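Signal recognition particle receptor FtsY (Sulfolobus acidocaldarius, PDB 5L3S) is the receptor for the signal recognition particle, an SRP54-type GTPase that joins a helical bundle domain to a P-loop GTPase domain. Local coordinates at residues Asp22-Leu30 with Val66-Leu74. Sequence-based numbering, arbitrary orientation.
Sequences DLNDVIEEL and VEEIVINTL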
loop_
_atom_site.group_PDB
_atom_site.type_symbol
_atom_site.label_atom_id
_atom_site.label_comp_id
_atom_site.label_asym_id
_atom_site.label_seq_id
_atom_site.Cartn_x
_atom_site.Cartn_y
_atom_site.Cartn_z
ATOM N N ASP B 22 27.593 -14.774 -22.267
ATOM C CA ASP B 22 27.980 -15.194 -20.923
ATOM C C ASP B 22 26.988 -14.688 -19.867
ATOM O O ASP B 22 26.871 -15.273 -18.791
ATOM C CB ASP B 22 29.372 -14.666 -20.575
ATOM C CG ASP B 22 30.461 -15.215 -21.491
ATOM O OD1 ASP B 22 30.493 -16.443 -21.708
ATOM O OD2 ASP B 22 31.283 -14.416 -21.990
ATOM N N LEU B 23 26.291 -13.599 -20.179
ATOM C CA LEU B 23 25.505 -12.864 -19.175
ATOM C C LEU B 23 24.013 -13.180 -19.172
ATOM O O LEU B 23 23.311 -12.894 -18.197
ATOM C CB LEU B 23 25.676 -11.358 -19.383
ATOM C CG LEU B 23 27.081 -10.775 -19.277
ATOM C CD1 LEU B 23 27.049 -9.269 -19.430
ATOM C CD2 LEU B 23 27.716 -11.154 -17.961
ATOM N N ASN B 24 23.527 -13.758 -20.263
ATOM C CA ASN B 24 22.089 -13.927 -20.464
ATOM C C ASN B 24 21.317 -14.635 -19.349
ATOM O O ASN B 24 20.325 -14.106 -18.850
ATOM C CB ASN B 24 21.817 -14.592 -21.814
ATOM C CG ASN B 24 22.118 -13.668 -22.979
ATOM O OD1 ASN B 24 22.098 -12.442 -22.832
ATOM N ND2 ASN B 24 22.386 -14.246 -24.143
ATOM N N ASP B 25 21.763 -15.826 -18.966
ATOM C CA ASP B 25 21.077 -16.589 -17.927
ATOM C C ASP B 25 21.026 -15.866 -16.589
ATOM O O ASP B 25 19.984 -15.825 -15.936
ATOM C CB ASP B 25 21.729 -17.955 -17.733
ATOM C CG ASP B 25 21.447 -18.895 -18.873
ATOM O OD1 ASP B 25 20.496 -18.620 -19.635
ATOM O OD2 ASP B 25 22.168 -19.906 -19.004
ATOM N N VAL B 26 22.154 -15.309 -16.166
ATOM C CA VAL B 26 22.192 -14.665 -14.860
ATOM C C VAL B 26 21.423 -13.339 -14.855
ATOM O O VAL B 26 20.821 -12.965 -13.840
ATOM C CB VAL B 26 23.645 -14.489 -14.342
ATOM C CG1 VAL B 26 24.433 -13.545 -15.234
ATOM C CG2 VAL B 26 23.634 -13.999 -12.900
ATOM N N ILE B 27 21.423 -12.635 -15.984
ATOM C CA ILE B 27 20.685 -11.375 -16.073
ATOM C C ILE B 27 19.181 -11.629 -15.906
ATOM O O ILE B 27 18.471 -10.848 -15.264
ATOM C CB ILE B 27 20.977 -10.624 -17.402
ATOM C CG1 ILE B 27 22.407 -10.086 -17.419
ATOM C CG2 ILE B 27 20.043 -9.444 -17.582
ATOM C CD1 ILE B 27 22.668 -9.016 -16.405
ATOM N N GLU B 28 18.698 -12.735 -16.463
ATOM C CA GLU B 28 17.292 -13.078 -16.299
ATOM C C GLU B 28 16.926 -13.460 -14.865
ATOM O O GLU B 28 15.879 -13.040 -14.367
ATOM C CB GLU B 28 16.847 -14.153 -17.290
ATOM C CG GLU B 28 16.806 -13.657 -18.733
ATOM C CD GLU B 28 16.023 -12.359 -18.884
ATOM O OE1 GLU B 28 14.793 -12.366 -18.655
ATOM O OE2 GLU B 28 16.638 -11.328 -19.230
ATOM N N GLU B 29 17.763 -14.251 -14.201
ATOM C CA GLU B 29 17.504 -14.560 -12.791
ATOM C C GLU B 29 17.481 -13.280 -11.954
ATOM O O GLU B 29 16.632 -13.117 -11.078
ATOM C CB GLU B 29 18.543 -15.531 -12.229
ATOM C CG GLU B 29 18.371 -16.967 -12.700
ATOM C CD GLU B 29 19.482 -17.887 -12.218
ATOM O OE1 GLU B 29 20.480 -17.385 -11.654
ATOM O OE2 GLU B 29 19.359 -19.117 -12.407
ATOM N N LEU B 30 18.409 -12.369 -12.233
ATOM C CA LEU B 30 18.454 -11.101 -11.508
ATOM C C LEU B 30 17.224 -10.235 -11.782
ATOM O O LEU B 30 16.755 -9.520 -10.895
ATOM C CB LEU B 30 19.735 -10.331 -11.831
ATOM C CG LEU B 30 21.005 -10.967 -11.257
ATOM C CD1 LEU B 30 22.265 -10.267 -11.766
ATOM C CD2 LEU B 30 20.956 -10.968 -9.733
ATOM N N VAL B 66 31.576 -16.412 -13.881
ATOM C CA VAL B 66 30.954 -15.218 -14.450
ATOM C C VAL B 66 29.744 -14.767 -13.632
ATOM O O VAL B 66 29.605 -13.583 -13.314
ATOM C CB VAL B 66 30.516 -15.468 -15.909
ATOM C CG1 VAL B 66 29.788 -14.255 -16.467
ATOM C CG2 VAL B 66 31.717 -15.803 -16.763
ATOM N N GLU B 67 28.893 -15.725 -13.273
ATOM C CA GLU B 67 27.641 -15.441 -12.569
ATOM C C GLU B 67 27.879 -14.645 -11.289
ATOM O O GLU B 67 27.147 -13.700 -10.994
ATOM C CB GLU B 67 26.901 -16.742 -12.232
ATOM C CG GLU B 67 27.174 -17.901 -13.185
ATOM C CD GLU B 67 26.447 -17.767 -14.510
ATOM O OE1 GLU B 67 25.364 -17.146 -14.537
ATOM O OE2 GLU B 67 26.959 -18.285 -15.526
ATOM N N GLU B 68 28.908 -15.019 -10.536
ATOM C CA GLU B 68 29.185 -14.345 -9.273
ATOM C C GLU B 68 29.712 -12.926 -9.464
ATOM O O GLU B 68 29.309 -12.024 -8.735
ATOM C CB GLU B 68 30.135 -15.152 -8.386
ATOM C CG GLU B 68 30.187 -14.610 -6.960
ATOM C CD GLU B 68 31.073 -15.424 -6.038
ATOM O OE1 GLU B 68 31.944 -16.165 -6.544
ATOM O OE2 GLU B 68 30.893 -15.320 -4.804
ATOM N N ILE B 69 30.604 -12.726 -10.436
ATOM C CA ILE B 69 31.064 -11.374 -10.759
ATOM C C ILE B 69 29.882 -10.472 -11.138
ATOM O O ILE B 69 29.842 -9.300 -10.769
ATOM C CB ILE B 69 32.138 -11.362 -11.879
ATOM C CG1 ILE B 69 33.482 -11.851 -11.337
ATOM C CG2 ILE B 69 32.333 -9.959 -12.440
ATOM C CD1 ILE B 69 33.768 -13.303 -11.609
ATOM N N VAL B 70 28.919 -11.032 -11.866
ATOM C CA VAL B 70 27.726 -10.292 -12.266
ATOM C C VAL B 70 26.913 -9.876 -11.052
ATOM O O VAL B 70 26.521 -8.714 -10.922
ATOM C CB VAL B 70 26.824 -11.131 -13.198
ATOM C CG1 VAL B 70 25.496 -10.412 -13.468
ATOM C CG2 VAL B 70 27.549 -11.423 -14.492
ATOM N N ILE B 71 26.664 -10.829 -10.159
ATOM C CA ILE B 71 25.875 -10.566 -8.961
ATOM C C ILE B 71 26.573 -9.551 -8.062
ATOM O O ILE B 71 25.947 -8.617 -7.556
ATOM C CB ILE B 71 25.590 -11.869 -8.186
ATOM C CG1 ILE B 71 24.641 -12.763 -8.996
ATOM C CG2 ILE B 71 24.988 -11.570 -6.832
ATOM C CD1 ILE B 71 24.487 -14.173 -8.441
ATOM N N ASN B 72 27.878 -9.720 -7.875
ATOM C CA ASN B 72 28.630 -8.783 -7.045
ATOM C C ASN B 72 28.725 -7.393 -7.659
ATOM O O ASN B 72 28.671 -6.396 -6.943
ATOM C CB ASN B 72 30.024 -9.326 -6.723
ATOM C CG ASN B 72 29.983 -10.398 -5.665
ATOM O OD1 ASN B 72 28.966 -10.573 -4.988
ATOM N ND2 ASN B 72 31.084 -11.124 -5.508
ATOM N N THR B 73 28.876 -7.325 -8.979
ATOM C CA THR B 73 28.890 -6.038 -9.672
ATOM C C THR B 73 27.545 -5.319 -9.456
ATOM O O THR B 73 27.504 -4.108 -9.222
ATOM C CB THR B 73 29.179 -6.204 -11.179
ATOM O OG1 THR B 73 30.410 -6.911 -11.349
ATOM C CG2 THR B 73 29.299 -4.855 -11.863
ATOM N N LEU B 74 26.449 -6.069 -9.518
ATOM C CA LEU B 74 25.127 -5.478 -9.278
ATOM C C LEU B 74 24.935 -5.003 -7.834
ATOM O O LEU B 74 24.405 -3.913 -7.598
ATOM C CB LEU B 74 24.001 -6.446 -9.665
ATOM C CG LEU B 74 22.596 -5.873 -9.456
ATOM C CD1 LEU B 74 22.419 -4.629 -10.308
ATOM C CD2 LEU B 74 21.503 -6.903 -9.781
HETATM O O HOH W 1 24.692 -16.187 -17.327
HETATM O O HOH W 2 28.256 -17.792 -18.067
#
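Val26 and Leu30 of helix 22-30 pack on Val70, Ile71 and Leu74 of helix 66-74 where the two segments, running in the same general direction, cross at -47° with their axes 9.6 Å apart at closest approach. Val70 is a knob in the hole formed by Leu23, Val26, Ile27 and Leu30. Its two methyls divide the work: CG1, anti to the backbone N (chi1 173°), lies 3.7 Å from Leu30 CD1, while CG2 presses on Leu23 CD2 at 3.5 Å, tighter than usual for two carbons. Val26 meets this knob tip to tip, its CG1 3.8 Å from Val70 CG1. One turn on, Leu30 and Leu74 also reach end to end, with CD1 of the former 4.0 Å from CD2 of the latter, and Ile71 CG1 borders Leu30 CD2. At the start of the pair, Val66 CG1 lies against Leu23 CD2, the two side chains crossing at about a right angle. Glu67 bends at chi2 (-76°) and brings one carboxylate oxygen, OE1, to 3.2 Å from Val26 CB. That carboxylate is tied to the other helix by two waters: one donates to Asp22 O and to Glu67 OE1 and accepts from Val26 N, at 2.9 Å; the second donates to Asp22 O and Glu67 OE2. The first water thus takes up an amide left without its helical bond at the kink in helix 22-30. The contact belongs to the helical bundle domain typical of SRP54-type GTPases. Helix 41-55 closes its core, with Leu51 against Ile27 and Val70 and Ile47 against Leu74, while Phe295 of the C-terminal helix 287-295 touches both Leu30 and Leu74.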